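Cytochrome c, 1 heme-binding site (Geobacter sulfurreducens, PDB 4RLR) probably transfers electrons through a single heme of low reduction potential and is essential for accepting electrons from an electrode. Local coordinates at residues A[68-72]-A[82-88]; A[104-108]-A[124-128]; A[20-26]-A[43-49]. All blocks are in the same frame, centred on the assembly; numbering follows the deposited sequence.

Contact 1 of 3, residues A[68-72]-A[82-88]; sequences RRLDD and GNMYRHL. With ZN (zinc ion), chain E; HEM (protoporphyrin IX containing Fe), chain B.
R69 and N83 run alongside each other, their polar ends turned to the same heme carboxylate. The R69 guanidinium gives O1D of the heme two hydrogen bonds, 3.0 Å from NH1 and 3.1 Å from NH2, while N83 ND2 donates to O2D of the same propionate. NH1 also makes a weak bond to N83 OD1, with guanidinium and amide planes turned 71° apart. R69 CG touches the heme atoms CMA and CAA, and the bend at chi2 (-40°) turns the chain beyond it back, one guanidinium face lying against CAA of the other propionate arm. The positive charge would be expected to stabilise the ionised carboxylate.

R69 O accepts a hydrogen bond from M84 N at 3.0 Å, and beside it G82 N donates to D71 O. G82 leaves no room for a side chain here, since a CB would run into the R68 and R69 carbonyls. It opens a type I turn that runs to Y85, and M84 within it sends SD to the heme iron at 2.3 Å as an axial ligand, opposite H21. Farther along, H87 lays a ring face on the heme methyl CMC and binds zinc through ND1.

L70 puts its CD2 branch among M84 CB, L88 CD1 and heme methyl CMB, each 3.8 to 3.9 Å away, an apolar patch beside that methyl. Y85 meets D72 instead: D72 CB sits over its ring face in a CH-pi contact, 3.8 Å from the centroid and 22° off the normal.

Helix 92-106 backs the L70, D72, Y85 and L88 side. E92 and Q96 bind Y85 OH, Q96 also takes D72 OD2, and F102 packs on L70 and on L88.

Contact 2 of 3, residues A[104-108]-A[124-128]; sequences AWVGV and AITVT
With CG anti to the backbone N (chi1 176°), W105 lays its indole alongside V127 and T128, and V127, whose chi1 of 101° lies off the staggered positions, rests CG2 on that ring. The methyl sits over the six-membered ring in a CH-pi contact, 3.5 Å from the centroid and 16° off the normal. At the indole edge NE1 donates to T128 O, 3.0 Å away and in the ring plane, though above the plane of the carbonyl.

The remaining bonds use the last carbonyls of helix 92-106. V106 O accepts from T126 N at 2.9 Å; W105 O takes weaker bonds from V127 N and from T126 OG1. G107 then breaks the helix with positive phi, and its missing side chain leaves room for A124 O and T126 OG1. Beyond it V108 CG2 presses tightly on A124 CB at 3.4 Å.

Y51 OH is hydrogen-bonded to V127 O. The C-terminal tail thus runs antiparallel to the helix end and binds its last carbonyls, while the packing of W105 of helix 92-106 on Y5 and I9 of helix 5-16 is consistent with the pairing of first and last long helices in the cytochrome c fold.

Contact 3 of 3, residues A[20-26]-A[43-49]; sequences CHGADAA and GQGMRMD. With HEM (protoporphyrin IX containing Fe), chain B.
H21 ND1 donates to M46 O at 2.7 Å, in both the ring plane and the carbonyl plane, which fixes the imidazole's rotation and may strengthen it as an iron donor. Hydrogen bonds link the segments, this one from the imidazole and the rest between backbones. M48 N reaches H21 O in a nearly straight bond of 2.8 Å, and G45 N binds C20 O. A26 and M46 form a single beta bridge: A26 N donates to G45 O, R47 N to A26 O.

On the heme side, H21 NE2 binds the iron at 2.0 Å, and C20 is covalently attached to the heme. C20 and H21 are the last two residues of the CXXCH heme-binding motif of cytochromes c, so segment 43-49 braces that motif directly.

Two methionine sulfurs meet the imidazole differently. M48 SD stands over one face, 4.2 Å from the centroid, and its extended chain carries CE onto heme C3A at 3.5 Å; M46 SD lies at the ring edge.

Q44 is bent at chi2 (-70°); its OE1 lies by a water that accepts from G22 N and D24 N, while NE2 binds G19 O. Replacing Q44 with alanine removes NE2 and OE1, which is likely to leave G19 O without this donor and a gap beside D24. Ionic contact stays within segment 43-49, where R47 NE meets D49 OD1 at 2.9 Å.

In the fold
Along the chain contact 3 closes first, contact 1 follows, and contact 2 comes last. Contacts 1 and 3 meet at the heme, their centres about 16 Å apart, each placing one axial ligand on the iron from its own side of the porphyrin. Contact 2 lies on the opposite side of the chain's centre from contact 3, with centres about 23 Å apart and nearest atoms about 8 Å apart. From contact 1 it is about 17 Å between centres. Helix 92-106 connects these two: it backs part of contact 1 and ends in contact 2. In this largely helical, strand-free chain, two contacts therefore hold the redox centre while the third ties down the C-terminal tail.

Contact 1 of 3, residues A[68-72]-A[82-88]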
# COMPACT_ATOMS: atom_id res chain seq x y z
N ARG A 68 -0.76 2.07 7.01
CA ARG A 68 -1.91 2.83 7.49
C ARG A 68 -3.19 2.57 6.69
O ARG A 68 -4.26 2.44 7.26
CB ARG A 68 -1.62 4.32 7.49
CG ARG A 68 -0.56 4.76 8.52
CD ARG A 68 -0.61 6.24 8.70
NE ARG A 68 -0.04 6.94 7.56
CZ ARG A 68 1.25 7.01 7.29
NH1 ARG A 68 2.14 6.41 8.09
NH2 ARG A 68 1.67 7.67 6.21
N ARG A 69 -3.08 2.50 5.36
CA ARG A 69 -4.29 2.47 4.56
C ARG A 69 -4.85 1.05 4.52
O ARG A 69 -6.08 0.88 4.43
CB ARG A 69 -4.04 3.00 3.16
CG ARG A 69 -3.63 4.48 3.08
CD ARG A 69 -4.39 5.38 4.06
NE ARG A 69 -4.13 6.81 3.83
CZ ARG A 69 -4.69 7.52 2.86
NH1 ARG A 69 -5.53 6.96 1.99
NH2 ARG A 69 -4.39 8.81 2.72
N LEU A 70 -3.98 0.04 4.60
CA LEU A 70 -4.46 -1.34 4.64
C LEU A 70 -4.83 -1.87 6.06
O LEU A 70 -5.36 -3.01 6.19
CB LEU A 70 -3.49 -2.29 3.95
CG LEU A 70 -3.36 -2.16 2.42
CD1 LEU A 70 -2.55 -3.32 1.91
CD2 LEU A 70 -4.73 -2.06 1.72
N ASP A 71 -4.59 -1.08 7.09
CA ASP A 71 -4.79 -1.57 8.46
C ASP A 71 -6.27 -1.91 8.69
O ASP A 71 -7.17 -1.16 8.27
CB ASP A 71 -4.33 -0.56 9.49
CG ASP A 71 -4.12 -1.19 10.87
OD1 ASP A 71 -3.16 -1.96 11.02
OD2 ASP A 71 -4.92 -0.92 11.78
N ASP A 72 -6.52 -3.05 9.34
CA ASP A 72 -7.90 -3.50 9.61
C ASP A 72 -8.49 -2.81 10.83
O ASP A 72 -9.71 -2.84 11.03
CB ASP A 72 -8.00 -5.03 9.75
CG ASP A 72 -7.17 -5.61 10.90
OD1 ASP A 72 -6.75 -4.85 11.80
OD2 ASP A 72 -6.93 -6.85 10.91
N GLY A 82 -7.98 1.34 7.93
CA GLY A 82 -7.53 2.25 6.89
C GLY A 82 -8.51 2.25 5.71
O GLY A 82 -9.20 1.27 5.45
N ASN A 83 -8.55 3.35 4.97
CA ASN A 83 -9.57 3.52 3.95
C ASN A 83 -9.33 2.68 2.67
O ASN A 83 -10.10 2.77 1.74
CB ASN A 83 -9.76 5.01 3.64
CG ASN A 83 -8.69 5.58 2.73
OD1 ASN A 83 -7.58 5.04 2.64
ND2 ASN A 83 -9.00 6.69 2.06
N MET A 84 -8.28 1.87 2.63
CA MET A 84 -8.08 0.96 1.50
C MET A 84 -8.26 -0.51 1.86
O MET A 84 -8.25 -1.38 0.97
CB MET A 84 -6.71 1.16 0.86
CG MET A 84 -6.50 2.57 0.27
SD MET A 84 -7.44 2.92 -1.23
CE MET A 84 -8.18 4.50 -0.83
N TYR A 85 -8.45 -0.79 3.15
CA TYR A 85 -8.63 -2.16 3.62
C TYR A 85 -9.79 -2.86 2.91
O TYR A 85 -9.73 -4.03 2.66
CB TYR A 85 -8.84 -2.16 5.14
CG TYR A 85 -9.17 -3.52 5.73
CD1 TYR A 85 -8.25 -4.54 5.75
CD2 TYR A 85 -10.41 -3.78 6.29
CE1 TYR A 85 -8.56 -5.79 6.29
CE2 TYR A 85 -10.73 -5.02 6.82
CZ TYR A 85 -9.80 -6.01 6.83
OH TYR A 85 -10.11 -7.24 7.37
N ARG A 86 -10.84 -2.11 2.58
CA ARG A 86 -12.04 -2.68 1.97
C ARG A 86 -11.73 -3.33 0.64
O ARG A 86 -12.40 -4.30 0.23
CB ARG A 86 -13.17 -1.63 1.80
CG ARG A 86 -12.92 -0.50 0.81
CD ARG A 86 -14.04 0.56 0.93
NE ARG A 86 -13.98 1.60 -0.10
CZ ARG A 86 -14.57 1.55 -1.29
NH1 ARG A 86 -15.31 0.50 -1.63
NH2 ARG A 86 -14.43 2.55 -2.17
N HIS A 87 -10.72 -2.79 -0.03
CA HIS A 87 -10.35 -3.29 -1.34
C HIS A 87 -9.65 -4.62 -1.30
O HIS A 87 -9.42 -5.20 -2.35
CB HIS A 87 -9.50 -2.24 -2.06
CG HIS A 87 -10.27 -1.00 -2.34
ND1 HIS A 87 -11.46 -1.03 -3.04
CD2 HIS A 87 -10.11 0.28 -1.92
CE1 HIS A 87 -11.97 0.18 -3.08
NE2 HIS A 87 -11.18 0.99 -2.41
N LEU A 88 -9.31 -5.10 -0.11
CA LEU A 88 -8.58 -6.37 0.02
C LEU A 88 -9.45 -7.61 -0.17
O LEU A 88 -8.93 -8.75 -0.26
CB LEU A 88 -7.82 -6.43 1.37
CG LEU A 88 -6.55 -5.58 1.48
CD1 LEU A 88 -6.02 -5.56 2.93
CD2 LEU A 88 -5.43 -6.04 0.49
ZN ZN E . -12.24 -2.41 -4.34
CHA HEM B . -4.96 6.26 -1.86
CHB HEM B . -3.31 1.73 -1.47
CHC HEM B . -7.25 0.32 -3.87
CHD HEM B . -8.57 4.83 -4.78
C1A HEM B . -4.24 5.14 -1.49
C2A HEM B . -3.11 5.16 -0.60
C3A HEM B . -2.65 3.92 -0.48
C4A HEM B . -3.47 3.07 -1.29
CMA HEM B . -1.44 3.44 0.33
CAA HEM B . -2.58 6.44 0.08
CBA HEM B . -1.51 7.17 -0.73
CGA HEM B . -0.98 8.30 0.14
O1A HEM B . -0.13 8.08 1.02
O2A HEM B . -1.43 9.43 -0.05
C1B HEM B . -4.25 0.95 -2.11
C2B HEM B . -4.22 -0.47 -2.17
C3B HEM B . -5.30 -0.88 -2.83
C4B HEM B . -6.06 0.30 -3.18
CMB HEM B . -3.05 -1.27 -1.59
CAB HEM B . -5.75 -2.31 -3.14
CBB HEM B . -5.75 -3.19 -2.11
C1C HEM B . -7.91 1.41 -4.35
C2C HEM B . -9.09 1.34 -5.17
C3C HEM B . -9.46 2.60 -5.45
C4C HEM B . -8.53 3.48 -4.77
CMC HEM B . -9.71 0.01 -5.67
CAC HEM B . -10.68 3.13 -6.27
CBC HEM B . -11.86 2.47 -6.28
C1D HEM B . -7.68 5.63 -4.11
C2D HEM B . -7.71 7.06 -4.18
C3D HEM B . -6.58 7.52 -3.27
C4D HEM B . -6.00 6.30 -2.75
CMD HEM B . -8.68 7.91 -5.04
CAD HEM B . -6.14 8.96 -2.98
CBD HEM B . -7.11 9.62 -2.00
CGD HEM B . -6.89 9.01 -0.65
O1D HEM B . -5.81 9.17 -0.02
O2D HEM B . -7.81 8.33 -0.18
NA HEM B . -4.46 3.84 -1.88
NB HEM B . -5.39 1.40 -2.72
NC HEM B . -7.61 2.74 -4.10
ND HEM B . -6.67 5.21 -3.26
FE HEM B . -5.99 3.22 -3.02
O HOH W 1 -10.68 -3.70 -4.79

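Contact 2 of 3, residues A[104-108]-A[124-128]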
# COMPACT_ATOMS: atom_id res chain seq x y z
N ALA A 104 3.26 -9.87 5.75
CA ALA A 104 4.45 -10.71 5.56
C ALA A 104 5.42 -10.06 4.60
O ALA A 104 6.63 -10.13 4.78
CB ALA A 104 4.05 -12.05 5.02
N TRP A 105 4.90 -9.41 3.58
CA TRP A 105 5.76 -8.81 2.58
C TRP A 105 6.48 -7.60 3.18
O TRP A 105 7.67 -7.41 2.99
CB TRP A 105 4.93 -8.39 1.37
CG TRP A 105 5.73 -7.68 0.33
CD1 TRP A 105 6.81 -8.17 -0.33
CD2 TRP A 105 5.52 -6.36 -0.17
NE1 TRP A 105 7.30 -7.22 -1.21
CE2 TRP A 105 6.51 -6.10 -1.14
CE3 TRP A 105 4.58 -5.36 0.10
CZ2 TRP A 105 6.59 -4.90 -1.83
CZ3 TRP A 105 4.65 -4.17 -0.60
CH2 TRP A 105 5.65 -3.95 -1.55
N VAL A 106 5.74 -6.80 3.91
CA VAL A 106 6.28 -5.54 4.39
C VAL A 106 7.35 -5.78 5.44
O VAL A 106 8.33 -5.05 5.49
CB VAL A 106 5.17 -4.63 4.92
CG1 VAL A 106 5.76 -3.43 5.64
CG2 VAL A 106 4.27 -4.16 3.75
N GLY A 107 7.18 -6.83 6.24
CA GLY A 107 8.12 -7.17 7.30
C GLY A 107 7.53 -6.81 8.65
O GLY A 107 6.89 -7.65 9.28
N VAL A 108 7.72 -5.57 9.07
CA VAL A 108 7.07 -5.05 10.26
C VAL A 108 5.93 -4.09 9.85
O VAL A 108 6.16 -3.20 9.05
CB VAL A 108 8.10 -4.35 11.20
CG1 VAL A 108 7.43 -3.67 12.37
CG2 VAL A 108 9.12 -5.36 11.73
N ALA A 124 13.66 -2.83 9.36
CA ALA A 124 12.82 -4.00 9.53
C ALA A 124 11.81 -4.14 8.39
O ALA A 124 11.05 -5.12 8.33
CB ALA A 124 12.09 -3.92 10.84
N ILE A 125 11.81 -3.16 7.50
CA ILE A 125 10.90 -3.14 6.36
C ILE A 125 11.59 -3.82 5.18
O ILE A 125 12.49 -3.25 4.60
CB ILE A 125 10.47 -1.69 6.07
CG1 ILE A 125 9.51 -1.21 7.17
CG2 ILE A 125 9.80 -1.58 4.73
CD1 ILE A 125 9.19 0.28 7.15
N THR A 126 11.18 -5.04 4.84
CA THR A 126 11.97 -5.86 3.92
C THR A 126 11.55 -5.80 2.46
O THR A 126 12.39 -5.63 1.55
CB THR A 126 11.93 -7.33 4.38
OG1 THR A 126 10.59 -7.69 4.70
CG2 THR A 126 12.78 -7.51 5.62
N VAL A 127 10.26 -6.05 2.24
CA VAL A 127 9.60 -5.65 1.02
C VAL A 127 10.32 -6.36 -0.15
O VAL A 127 10.70 -5.77 -1.14
CB VAL A 127 9.54 -4.05 1.07
CG1 VAL A 127 10.59 -3.34 0.24
CG2 VAL A 127 8.17 -3.56 0.86
N THR A 128 10.54 -7.67 0.00
CA THR A 128 11.31 -8.43 -0.97
C THR A 128 10.70 -8.46 -2.38
O THR A 128 9.50 -8.71 -2.54
CB THR A 128 11.51 -9.87 -0.49
OG1 THR A 128 12.09 -9.84 0.82
CG2 THR A 128 12.41 -10.66 -1.43

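Contact 3 of 3, residues A[20-26]-A[43-49]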
# COMPACT_ATOMS: atom_id res chain seq x y z
N CYS A 20 -7.33 1.68 -9.88
CA CYS A 20 -7.32 3.10 -9.45
C CYS A 20 -5.90 3.55 -9.18
O CYS A 20 -5.65 4.70 -8.80
CB CYS A 20 -8.15 3.26 -8.17
SG CYS A 20 -9.83 2.72 -8.28
N HIS A 21 -4.96 2.62 -9.31
CA HIS A 21 -3.57 2.91 -9.02
C HIS A 21 -2.64 2.42 -10.15
O HIS A 21 -1.48 2.14 -9.90
CB HIS A 21 -3.15 2.29 -7.69
CG HIS A 21 -3.77 2.91 -6.47
ND1 HIS A 21 -3.41 4.15 -5.99
CD2 HIS A 21 -4.70 2.44 -5.61
CE1 HIS A 21 -4.09 4.42 -4.90
NE2 HIS A 21 -4.88 3.39 -4.63
N GLY A 22 -3.16 2.32 -11.38
CA GLY A 22 -2.34 1.91 -12.51
C GLY A 22 -2.18 2.91 -13.65
O GLY A 22 -1.77 4.04 -13.44
N ALA A 23 -2.49 2.48 -14.86
CA ALA A 23 -2.22 3.29 -16.06
C ALA A 23 -3.02 4.58 -16.13
O ALA A 23 -2.60 5.52 -16.81
CB ALA A 23 -2.48 2.48 -17.31
N ASP A 24 -4.17 4.63 -15.45
CA ASP A 24 -5.02 5.81 -15.49
C ASP A 24 -4.87 6.73 -14.29
O ASP A 24 -5.60 7.73 -14.18
CB ASP A 24 -6.48 5.40 -15.62
CG ASP A 24 -6.77 4.77 -16.96
OD1 ASP A 24 -6.32 5.31 -17.99
OD2 ASP A 24 -7.41 3.70 -16.98
N ALA A 25 -3.95 6.36 -13.39
CA ALA A 25 -3.71 7.11 -12.17
C ALA A 25 -2.57 8.10 -12.39
O ALA A 25 -1.83 7.98 -13.39
CB ALA A 25 -3.36 6.16 -11.04
N ALA A 26 -2.41 9.02 -11.44
CA ALA A 26 -1.35 10.03 -11.51
C ALA A 26 -0.00 9.30 -11.52
O ALA A 26 0.15 8.29 -10.84
CB ALA A 26 -1.47 10.99 -10.34
N GLY A 43 -12.10 8.89 -10.31
CA GLY A 43 -11.97 7.90 -9.26
C GLY A 43 -10.56 7.37 -9.09
O GLY A 43 -10.38 6.40 -8.34
N GLN A 44 -9.57 8.03 -9.72
CA GLN A 44 -8.18 7.59 -9.69
C GLN A 44 -7.30 8.22 -8.61
O GLN A 44 -7.44 9.39 -8.29
CB GLN A 44 -7.53 7.90 -11.02
CG GLN A 44 -8.17 7.19 -12.19
CD GLN A 44 -7.91 5.71 -12.16
OE1 GLN A 44 -6.78 5.28 -11.92
NE2 GLN A 44 -8.94 4.92 -12.40
N GLY A 45 -6.37 7.43 -8.07
CA GLY A 45 -5.36 7.90 -7.17
C GLY A 45 -4.04 8.11 -7.87
O GLY A 45 -3.98 8.79 -8.92
N MET A 46 -2.99 7.55 -7.30
CA MET A 46 -1.64 7.63 -7.87
C MET A 46 -1.07 6.23 -8.14
O MET A 46 -1.47 5.23 -7.52
CB MET A 46 -0.70 8.43 -6.97
CG MET A 46 -0.36 7.79 -5.63
SD MET A 46 -1.70 7.57 -4.48
CE MET A 46 -2.22 9.25 -4.12
N ARG A 47 -0.15 6.19 -9.11
CA ARG A 47 0.45 4.95 -9.60
C ARG A 47 1.13 4.15 -8.51
O ARG A 47 1.97 4.67 -7.79
CB ARG A 47 1.49 5.27 -10.70
CG ARG A 47 2.12 4.05 -11.31
CD ARG A 47 3.00 4.42 -12.51
NE ARG A 47 3.30 3.22 -13.26
CZ ARG A 47 4.22 3.12 -14.21
NH1 ARG A 47 4.98 4.16 -14.54
NH2 ARG A 47 4.37 1.96 -14.83
N MET A 48 0.75 2.88 -8.40
CA MET A 48 1.42 1.95 -7.49
C MET A 48 1.62 0.57 -8.15
O MET A 48 1.84 -0.41 -7.48
CB MET A 48 0.57 1.77 -6.23
CG MET A 48 0.51 2.95 -5.35
SD MET A 48 -0.42 2.61 -3.87
CE MET A 48 -0.77 4.27 -3.39
N ASP A 49 1.52 0.52 -9.46
CA ASP A 49 1.45 -0.78 -10.17
C ASP A 49 2.80 -1.34 -10.63
O ASP A 49 2.86 -2.21 -11.49
CB ASP A 49 0.47 -0.70 -11.35
CG ASP A 49 0.93 0.23 -12.45
OD1 ASP A 49 2.00 0.85 -12.33
OD2 ASP A 49 0.24 0.32 -13.46
CHA HEM B . -4.96 6.26 -1.86
CHB HEM B . -3.31 1.73 -1.47
CHC HEM B . -7.25 0.32 -3.87
CHD HEM B . -8.57 4.83 -4.78
C1A HEM B . -4.24 5.14 -1.49
C2A HEM B . -3.11 5.16 -0.60
C3A HEM B . -2.65 3.92 -0.48
C4A HEM B . -3.47 3.07 -1.29
CMA HEM B . -1.44 3.44 0.33
CAA HEM B . -2.58 6.44 0.08
CBA HEM B . -1.51 7.17 -0.73
CGA HEM B . -0.98 8.30 0.14
O1A HEM B . -0.13 8.08 1.02
O2A HEM B . -1.43 9.43 -0.05
C1B HEM B . -4.25 0.95 -2.11
C2B HEM B . -4.22 -0.47 -2.17
C3B HEM B . -5.30 -0.88 -2.83
C4B HEM B . -6.06 0.30 -3.18
CMB HEM B . -3.05 -1.27 -1.59
CAB HEM B . -5.75 -2.31 -3.14
CBB HEM B . -5.75 -3.19 -2.11
C1C HEM B . -7.91 1.41 -4.35
C2C HEM B . -9.09 1.34 -5.17
C3C HEM B . -9.46 2.60 -5.45
C4C HEM B . -8.53 3.48 -4.77
CMC HEM B . -9.71 0.01 -5.67
CAC HEM B . -10.68 3.13 -6.27
CBC HEM B . -11.86 2.47 -6.28
C1D HEM B . -7.68 5.63 -4.11
C2D HEM B . -7.71 7.06 -4.18
C3D HEM B . -6.58 7.52 -3.27
C4D HEM B . -6.00 6.30 -2.75
CMD HEM B . -8.68 7.91 -5.04
CAD HEM B . -6.14 8.96 -2.98
CBD HEM B . -7.11 9.62 -2.00
CGD HEM B . -6.89 9.01 -0.65
O1D HEM B . -5.81 9.17 -0.02
O2D HEM B . -7.81 8.33 -0.18
NA HEM B . -4.46 3.84 -1.88
NB HEM B . -5.39 1.40 -2.72
NC HEM B . -7.61 2.74 -4.10
ND HEM B . -6.67 5.21 -3.26
FE HEM B . -5.99 3.22 -3.02
O HOH W 2 -5.41 3.44 -12.90